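Local coordinates for BH1478 protein (PDB 2QUP) that is of unknown function but belongs to the DUF327 family and folds as an almost wholly helical chain of four long helices, at residues A[44-49]-A[70-75]; A[113-118]-A[130-135]. One frame throughout, in Å; residues are numbered along the deposited sequence. Where two conformers were deposited one is given.

How the contacts relate
The chain consists of four helices in up-and-down order, and each contact joins two successive antiparallel ones. Contact 1 comes first along the chain, pairing helix 27-60 with helix 63-88, and is complete before contact 2 opens between helix 98-120 and helix 126-144. Their centres lie about 15 Å apart; the centre of contact 1 lies about 6 Å from the centre of the chain, that of contact 2 about 13 Å. The two hairpins meet directly where K70 NZ of contact 1 lies 2.8 Å from T116 OG1 of contact 2, a probable hydrogen bond between helices 63-88 and 98-120. Each contact thus lies within one hairpin of the bundle, while the K70-T116 pair runs between the hairpins.

Contact 1: residues A[44-49]-A[70-75]; sequences QALMSK and KELVKE
L72 points its side chain at helix segment 44-49 and touches it with both methyls. L72 CD1 rests against the backbone of K49, 3.9 Å from K49 O, and also against the root of its side chain, 4.0 Å from K49 CB, before the lysine chain leads away. The other methyl, L72 CD2, meets L46 CD1 at 4.0 Å, the two side chains crossing at a slant. L46 reaches this point because its CG stands anti to the backbone N (chi1 -158°), carrying the methyls toward segment 70-75. The segments run antiparallel (159° between their directions, axes 9.9 Å apart) as parts of the first helical hairpin of a four-helix bundle, and no hydrogen bond joins them. V73, next in sequence, turns its side chain away from 44-49, into the interior, where it touches I50, L112 and L140; M47 likewise packs on helix 126-144. One turn beyond L72, the extended chain of E75 passes L46: E75 CG lies 4.0 Å from L46 CD2, and its carboxylate OE2 is 3.6 Å from L46 CD1, a van der Waals contact between oxygen and methyl. An alanine in place of L46 would lack CG and both delta methyls and would probably leave L72 CD2 without its mate on 44-49 and the E75 carboxylate freer to turn. F76, the next residue of helix 63-88 after E75, also touches L46.

Contact 2: residues A[113-118]-A[130-135]; sequences LDLTDA and LNMVGE
L115 and M132 bring the backbones nearest each other, with 6.7 Å between L115 CA and M132 CA. The two helix segments run antiparallel at 166°, their axes 10.5 Å apart, and no hydrogen bond passes between them; the contacts across are between side chains. In L115, CG anti to the backbone N (chi1 177°) carries the branch into the gap, and chi2 near 66° leaves CD1 as the methyl that meets 130-135. L115 CD1 lies 3.9 Å from M132 CB and, less closely, 4.3 Å from V133 CG1, so it reaches two consecutive residues of 130-135. The pairing belongs to the second helical hairpin of the four-helix bundle, made by helices 98-120 and 126-144 around a short connection. Helix 63-88 closes the inner side, with L66 and Y69 against L115 and Y69 also against V133. Toward the partly exposed side, M132 sends its long chain across to A118. In the deposited conformer described here, one of two, M132 SD sits 3.7 Å from A118 CB, and M132 CE lies equally near that methyl. M132 SD is also 3.9 Å from L115 CD1, so in that conformer the thioether touches both L115 and A118, one turn apart; the second conformer may differ.

Contact 1: residues A[44-49]-A[70-75]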
ATOM      1  N   GLN A  44      -2.400   9.148  -1.554  1.00 35.61           N
ATOM      2  CA  GLN A  44      -3.862   9.097  -1.449  1.00 35.30           C
ATOM      3  C   GLN A  44      -4.433   8.810  -2.835  1.00 32.34           C
ATOM      4  O   GLN A  44      -5.371   8.023  -2.989  1.00 32.41           O
ATOM      5  CB  GLN A  44      -4.418  10.441  -0.972  1.00 37.20           C
ATOM      6  CG  GLN A  44      -4.316  10.761   0.517  1.00 46.56           C
ATOM      7  CD  GLN A  44      -5.047  12.075   0.861  1.00 49.93           C
ATOM      8  OE1 GLN A  44      -5.968  12.093   1.691  1.00 52.34           O
ATOM      9  NE2 GLN A  44      -4.652  13.174   0.202  1.00 44.58           N
ATOM     10  N   ALA A  45      -3.845   9.462  -3.835  1.00 32.69           N
ATOM     11  CA  ALA A  45      -4.223   9.292  -5.241  1.00 35.51           C
ATOM     12  C   ALA A  45      -3.951   7.873  -5.743  1.00 30.92           C
ATOM     13  O   ALA A  45      -4.775   7.292  -6.424  1.00 29.08           O
ATOM     14  CB  ALA A  45      -3.493  10.339  -6.116  1.00 33.44           C
ATOM     15  N   LEU A  46      -2.788   7.331  -5.387  1.00 28.35           N
ATOM     16  CA  LEU A  46      -2.443   5.943  -5.659  1.00 24.49           C
ATOM     17  C   LEU A  46      -3.378   4.946  -4.971  1.00 26.73           C
ATOM     18  O   LEU A  46      -3.746   3.940  -5.549  1.00 32.34           O
ATOM     19  CB  LEU A  46      -1.014   5.696  -5.197  1.00 18.22           C
ATOM     20  CG  LEU A  46      -0.195   4.552  -5.765  1.00 23.67           C
ATOM     21  CD1 LEU A  46      -0.472   4.334  -7.274  1.00 28.80           C
ATOM     22  CD2 LEU A  46       1.250   4.875  -5.536  1.00 24.07           C
ATOM     23  N   MET A  47      -3.753   5.221  -3.732  1.00 27.92           N
ATOM     24  CA  MET A  47      -4.673   4.349  -2.994  1.00 24.85           C
ATOM     25  C   MET A  47      -6.085   4.307  -3.626  1.00 29.97           C
ATOM     26  O   MET A  47      -6.794   3.297  -3.531  1.00 31.61           O
ATOM     27  CB  MET A  47      -4.726   4.816  -1.544  1.00 30.84           C
ATOM     28  CG  MET A  47      -5.477   3.922  -0.561  1.00 29.37           C
ATOM     29  SD  MET A  47      -5.176   2.152  -0.714  1.00 35.49           S
ATOM     30  CE  MET A  47      -3.578   2.002   0.055  1.00 16.01           C
ATOM     31  N   SER A  48      -6.477   5.411  -4.260  1.00 30.18           N
ATOM     32  CA  SER A  48      -7.739   5.485  -4.989  0.50 31.19           C
ATOM     33  C   SER A  48      -7.739   4.507  -6.164  1.00 31.71           C
ATOM     34  O   SER A  48      -8.685   3.728  -6.329  1.00 33.44           O
ATOM     35  CB  SER A  48      -8.002   6.919  -5.475  0.50 32.06           C
ATOM     36  OG  SER A  48      -8.523   7.729  -4.433  0.50 30.32           O
ATOM     37  N   LYS A  49      -6.674   4.555  -6.971  1.00 24.30           N
ATOM     38  CA  LYS A  49      -6.396   3.557  -8.011  1.00 21.27           C
ATOM     39  C   LYS A  49      -6.359   2.134  -7.452  1.00 22.69           C
ATOM     40  O   LYS A  49      -7.027   1.241  -7.952  1.00 29.31           O
ATOM     41  CB  LYS A  49      -5.061   3.860  -8.654  1.00 20.03           C
ATOM     42  CG  LYS A  49      -5.090   5.109  -9.505  1.00 23.66           C
ATOM     43  CD  LYS A  49      -3.698   5.382 -10.057  1.00 34.63           C
ATOM     44  CE  LYS A  49      -3.748   6.458 -11.108  1.00 36.37           C
ATOM     45  NZ  LYS A  49      -3.562   7.780 -10.477  1.00 47.40           N
ATOM     46  N   LYS A  70      -1.012  -5.698  -8.387  1.00 24.43           N
ATOM     47  CA  LYS A  70       0.273  -5.842  -7.727  1.00 23.96           C
ATOM     48  C   LYS A  70       1.273  -4.805  -8.224  1.00 24.04           C
ATOM     49  O   LYS A  70       2.139  -4.419  -7.469  1.00 27.70           O
ATOM     50  CB  LYS A  70       0.809  -7.262  -7.885  1.00 25.59           C
ATOM     51  CG  LYS A  70      -0.037  -8.296  -7.122  1.00 31.16           C
ATOM     52  CD  LYS A  70       0.301  -9.722  -7.489  1.00 40.71           C
ATOM     53  CE  LYS A  70       1.765 -10.070  -7.323  1.00 43.98           C
ATOM     54  NZ  LYS A  70       1.906 -11.544  -7.477  1.00 36.69           N
ATOM     55  N   GLU A  71       1.131  -4.332  -9.458  1.00 26.93           N
ATOM     56  CA  GLU A  71       2.024  -3.266  -9.899  0.50 31.53           C
ATOM     57  C   GLU A  71       1.726  -1.931  -9.221  1.00 31.34           C
ATOM     58  O   GLU A  71       2.644  -1.147  -8.990  1.00 35.85           O
ATOM     59  CB  GLU A  71       2.094  -3.162 -11.424  0.50 35.77           C
ATOM     60  CG  GLU A  71       3.069  -4.185 -12.060  0.50 42.61           C
ATOM     61  CD  GLU A  71       4.540  -3.767 -11.961  0.50 48.81           C
ATOM     62  OE1 GLU A  71       5.276  -4.331 -11.121  0.50 45.67           O
ATOM     63  OE2 GLU A  71       4.960  -2.872 -12.726  0.50 53.95           O
ATOM     64  N   LEU A  72       0.466  -1.697  -8.865  1.00 30.69           N
ATOM     65  CA  LEU A  72       0.087  -0.529  -8.108  1.00 23.78           C
ATOM     66  C   LEU A  72       0.523  -0.664  -6.649  1.00 23.37           C
ATOM     67  O   LEU A  72       1.041   0.287  -6.062  1.00 23.70           O
ATOM     68  CB  LEU A  72      -1.427  -0.304  -8.219  1.00 20.41           C
ATOM     69  CG  LEU A  72      -2.005   0.176  -9.545  1.00 28.56           C
ATOM     70  CD1 LEU A  72      -3.502   0.256  -9.411  1.00 26.11           C
ATOM     71  CD2 LEU A  72      -1.450   1.555  -9.922  1.00 25.02           C
ATOM     72  N   VAL A  73       0.298  -1.846  -6.060  1.00 22.24           N
ATOM     73  CA  VAL A  73       0.567  -2.053  -4.661  1.00 17.54           C
ATOM     74  C   VAL A  73       2.063  -1.934  -4.402  1.00 25.49           C
ATOM     75  O   VAL A  73       2.487  -1.240  -3.469  1.00 30.13           O
ATOM     76  CB  VAL A  73       0.057  -3.432  -4.176  1.00 21.65           C
ATOM     77  CG1 VAL A  73       0.667  -3.735  -2.828  1.00 16.98           C
ATOM     78  CG2 VAL A  73      -1.440  -3.397  -4.033  1.00 17.87           C
ATOM     79  N   LYS A  74       2.845  -2.575  -5.265  1.00 25.39           N
ATOM     80  CA  LYS A  74       4.315  -2.502  -5.245  0.50 31.97           C
ATOM     81  C   LYS A  74       4.822  -1.064  -5.369  1.00 28.13           C
ATOM     82  O   LYS A  74       5.823  -0.682  -4.750  1.00 34.80           O
ATOM     83  CB  LYS A  74       4.905  -3.378  -6.365  0.50 32.51           C
ATOM     84  CG  LYS A  74       6.418  -3.628  -6.324  0.50 36.96           C
ATOM     85  CD  LYS A  74       6.812  -4.757  -7.284  0.50 36.24           C
ATOM     86  CE  LYS A  74       8.317  -4.767  -7.573  0.50 46.40           C
ATOM     87  NZ  LYS A  74       8.659  -5.375  -8.902  0.50 41.36           N
ATOM     88  N   GLU A  75       4.144  -0.252  -6.174  1.00 33.04           N
ATOM     89  CA  GLU A  75       4.516   1.173  -6.277  1.00 24.42           C
ATOM     90  C   GLU A  75       4.211   1.986  -5.005  1.00 33.65           C
ATOM     91  O   GLU A  75       4.959   2.899  -4.639  1.00 28.23           O
ATOM     92  CB  GLU A  75       3.802   1.829  -7.442  1.00 32.47           C
ATOM     93  CG  GLU A  75       4.255   3.265  -7.678  1.00 27.72           C
ATOM     94  CD  GLU A  75       3.433   3.965  -8.712  1.00 45.00           C
ATOM     95  OE1 GLU A  75       3.788   5.109  -9.091  1.00 44.78           O
ATOM     96  OE2 GLU A  75       2.432   3.357  -9.145  1.00 48.24           O
TER

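Contact 2: residues A[113-118]-A[130-135]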
ATOM      1  N   LEU A 113       1.426 -12.814  -1.977  1.00 27.41           N
ATOM      2  CA  LEU A 113       1.714 -14.164  -2.468  1.00 25.66           C
ATOM      3  C   LEU A 113       0.506 -15.064  -2.238  1.00 27.89           C
ATOM      4  O   LEU A 113       0.187 -15.890  -3.079  1.00 29.86           O
ATOM      5  CB  LEU A 113       2.942 -14.744  -1.762  1.00 21.60           C
ATOM      6  CG  LEU A 113       4.314 -14.126  -2.059  1.00 27.72           C
ATOM      7  CD1 LEU A 113       5.370 -14.634  -1.057  1.00 21.63           C
ATOM      8  CD2 LEU A 113       4.741 -14.417  -3.483  1.00 25.41           C
ATOM      9  N   ASP A 114      -0.176 -14.874  -1.114  1.00 26.33           N
ATOM     10  CA  ASP A 114      -1.371 -15.666  -0.778  1.00 30.02           C
ATOM     11  C   ASP A 114      -2.571 -15.338  -1.657  1.00 32.94           C
ATOM     12  O   ASP A 114      -3.470 -16.172  -1.875  1.00 24.27           O
ATOM     13  CB  ASP A 114      -1.758 -15.431   0.678  1.00 32.79           C
ATOM     14  CG  ASP A 114      -0.868 -16.174   1.642  1.00 38.59           C
ATOM     15  OD1 ASP A 114      -1.052 -15.973   2.856  1.00 42.01           O
ATOM     16  OD2 ASP A 114       0.007 -16.954   1.194  1.00 42.90           O
ATOM     17  N   LEU A 115      -2.576 -14.107  -2.134  1.00 20.09           N
ATOM     18  CA  LEU A 115      -3.583 -13.614  -3.044  1.00 27.63           C
ATOM     19  C   LEU A 115      -3.396 -14.195  -4.438  1.00 29.21           C
ATOM     20  O   LEU A 115      -4.352 -14.681  -5.025  1.00 27.89           O
ATOM     21  CB  LEU A 115      -3.522 -12.075  -3.110  1.00 27.27           C
ATOM     22  CG  LEU A 115      -4.468 -11.366  -4.075  1.00 28.84           C
ATOM     23  CD1 LEU A 115      -5.922 -11.539  -3.647  1.00 23.92           C
ATOM     24  CD2 LEU A 115      -4.119  -9.898  -4.153  1.00 24.36           C
ATOM     25  N   THR A 116      -2.168 -14.112  -4.964  1.00 23.89           N
ATOM     26  CA  THR A 116      -1.775 -14.809  -6.175  1.00 24.77           C
ATOM     27  C   THR A 116      -2.243 -16.251  -6.227  1.00 28.65           C
ATOM     28  O   THR A 116      -2.841 -16.678  -7.205  1.00 31.34           O
ATOM     29  CB  THR A 116      -0.282 -14.715  -6.411  1.00 24.62           C
ATOM     30  OG1 THR A 116       0.107 -13.345  -6.288  1.00 26.12           O
ATOM     31  CG2 THR A 116       0.053 -15.165  -7.821  1.00 27.95           C
ATOM     32  N   ASP A 117      -2.019 -16.971  -5.142  1.00 22.89           N
ATOM     33  CA  ASP A 117      -2.467 -18.336  -5.019  1.00 27.02           C
ATOM     34  C   ASP A 117      -3.967 -18.486  -5.170  1.00 28.64           C
ATOM     35  O   ASP A 117      -4.445 -19.380  -5.876  1.00 33.45           O
ATOM     36  CB  ASP A 117      -2.026 -18.879  -3.676  1.00 19.92           C
ATOM     37  CG  ASP A 117      -1.301 -20.173  -3.809  1.00 44.39           C
ATOM     38  OD1 ASP A 117      -0.197 -20.186  -4.410  1.00 47.14           O
ATOM     39  OD2 ASP A 117      -1.856 -21.187  -3.333  1.00 59.89           O
ATOM     40  N   ALA A 118      -4.702 -17.603  -4.505  1.00 31.34           N
ATOM     41  CA  ALA A 118      -6.153 -17.687  -4.436  1.00 31.16           C
ATOM     42  C   ALA A 118      -6.768 -17.378  -5.801  1.00 33.61           C
ATOM     43  O   ALA A 118      -7.772 -17.964  -6.193  1.00 34.05           O
ATOM     44  CB  ALA A 118      -6.669 -16.724  -3.396  1.00 27.91           C
ATOM     45  N   LEU A 130     -12.091  -9.962  -2.323  1.00 30.00           N
ATOM     46  CA  LEU A 130     -12.373  -8.675  -1.706  1.00 24.65           C
ATOM     47  C   LEU A 130     -11.794  -8.520  -0.301  1.00 24.93           C
ATOM     48  O   LEU A 130     -11.149  -7.506  -0.001  1.00 19.86           O
ATOM     49  CB  LEU A 130     -13.878  -8.402  -1.727  1.00 22.00           C
ATOM     50  CG  LEU A 130     -14.395  -6.980  -1.584  1.00 34.69           C
ATOM     51  CD1 LEU A 130     -13.651  -6.014  -2.553  1.00 22.35           C
ATOM     52  CD2 LEU A 130     -15.886  -7.020  -1.858  1.00 23.83           C
ATOM     53  N   ASN A 131     -11.998  -9.519   0.560  1.00 23.25           N
ATOM     54  CA  ASN A 131     -11.443  -9.499   1.919  1.00 24.32           C
ATOM     55  C   ASN A 131      -9.934  -9.423   1.940  1.00 26.29           C
ATOM     56  O   ASN A 131      -9.373  -8.632   2.699  1.00 33.58           O
ATOM     57  CB  ASN A 131     -11.917 -10.699   2.729  1.00 26.17           C
ATOM     58  CG  ASN A 131     -13.409 -10.645   3.017  1.00 50.96           C
ATOM     59  OD1 ASN A 131     -13.954  -9.592   3.366  1.00 62.65           O
ATOM     60  ND2 ASN A 131     -14.079 -11.780   2.865  1.00 65.49           N
ATOM     61  N   MET A 132      -9.307 -10.210   1.059  1.00 30.18           N
ATOM     62  CA  MET A 132      -7.852 -10.277   0.932  0.50 25.65           C
ATOM     63  C   MET A 132      -7.264  -8.930   0.535  1.00 29.96           C
ATOM     64  O   MET A 132      -6.237  -8.511   1.076  1.00 33.65           O
ATOM     65  CB  MET A 132      -7.444 -11.343  -0.101  0.50 28.03           C
ATOM     66  CG  MET A 132      -7.672 -12.799   0.333  0.50 26.48           C
ATOM     67  SD  MET A 132      -7.504 -13.973  -1.041  0.50 24.19           S
ATOM     68  CE  MET A 132      -8.506 -15.350  -0.448  0.50 23.38           C
ATOM     69  N   VAL A 133      -7.908  -8.253  -0.418  1.00 28.19           N
ATOM     70  CA  VAL A 133      -7.435  -6.922  -0.820  1.00 29.19           C
ATOM     71  C   VAL A 133      -7.706  -5.854   0.256  1.00 28.70           C
ATOM     72  O   VAL A 133      -7.034  -4.843   0.314  1.00 16.96           O
ATOM     73  CB  VAL A 133      -7.950  -6.491  -2.225  1.00 35.15           C
ATOM     74  CG1 VAL A 133      -7.744  -7.616  -3.268  1.00 27.96           C
ATOM     75  CG2 VAL A 133      -9.409  -6.044  -2.179  1.00 31.98           C
ATOM     76  N   GLY A 134      -8.687  -6.085   1.118  1.00 20.45           N
ATOM     77  CA  GLY A 134      -9.071  -5.093   2.114  1.00 26.94           C
ATOM     78  C   GLY A 134      -8.118  -5.180   3.283  1.00 23.01           C
ATOM     79  O   GLY A 134      -7.859  -4.192   3.952  1.00 29.41           O
ATOM     80  N   GLU A 135      -7.591  -6.387   3.501  1.00 28.24           N
ATOM     81  CA  GLU A 135      -6.527  -6.663   4.459  1.00 24.17           C
ATOM     82  C   GLU A 135      -5.240  -6.009   4.058  1.00 22.09           C
ATOM     83  O   GLU A 135      -4.581  -5.395   4.870  1.00 27.44           O
ATOM     84  CB  GLU A 135      -6.244  -8.139   4.465  1.00 26.13           C
ATOM     85  CG  GLU A 135      -6.885  -8.864   5.584  1.00 36.57           C
ATOM     86  CD  GLU A 135      -6.219 -10.183   5.806  1.00 55.64           C
ATOM     87  OE1 GLU A 135      -6.804 -11.203   5.391  1.00 58.45           O
ATOM     88  OE2 GLU A 135      -5.095 -10.195   6.365  1.00 62.49           O
TER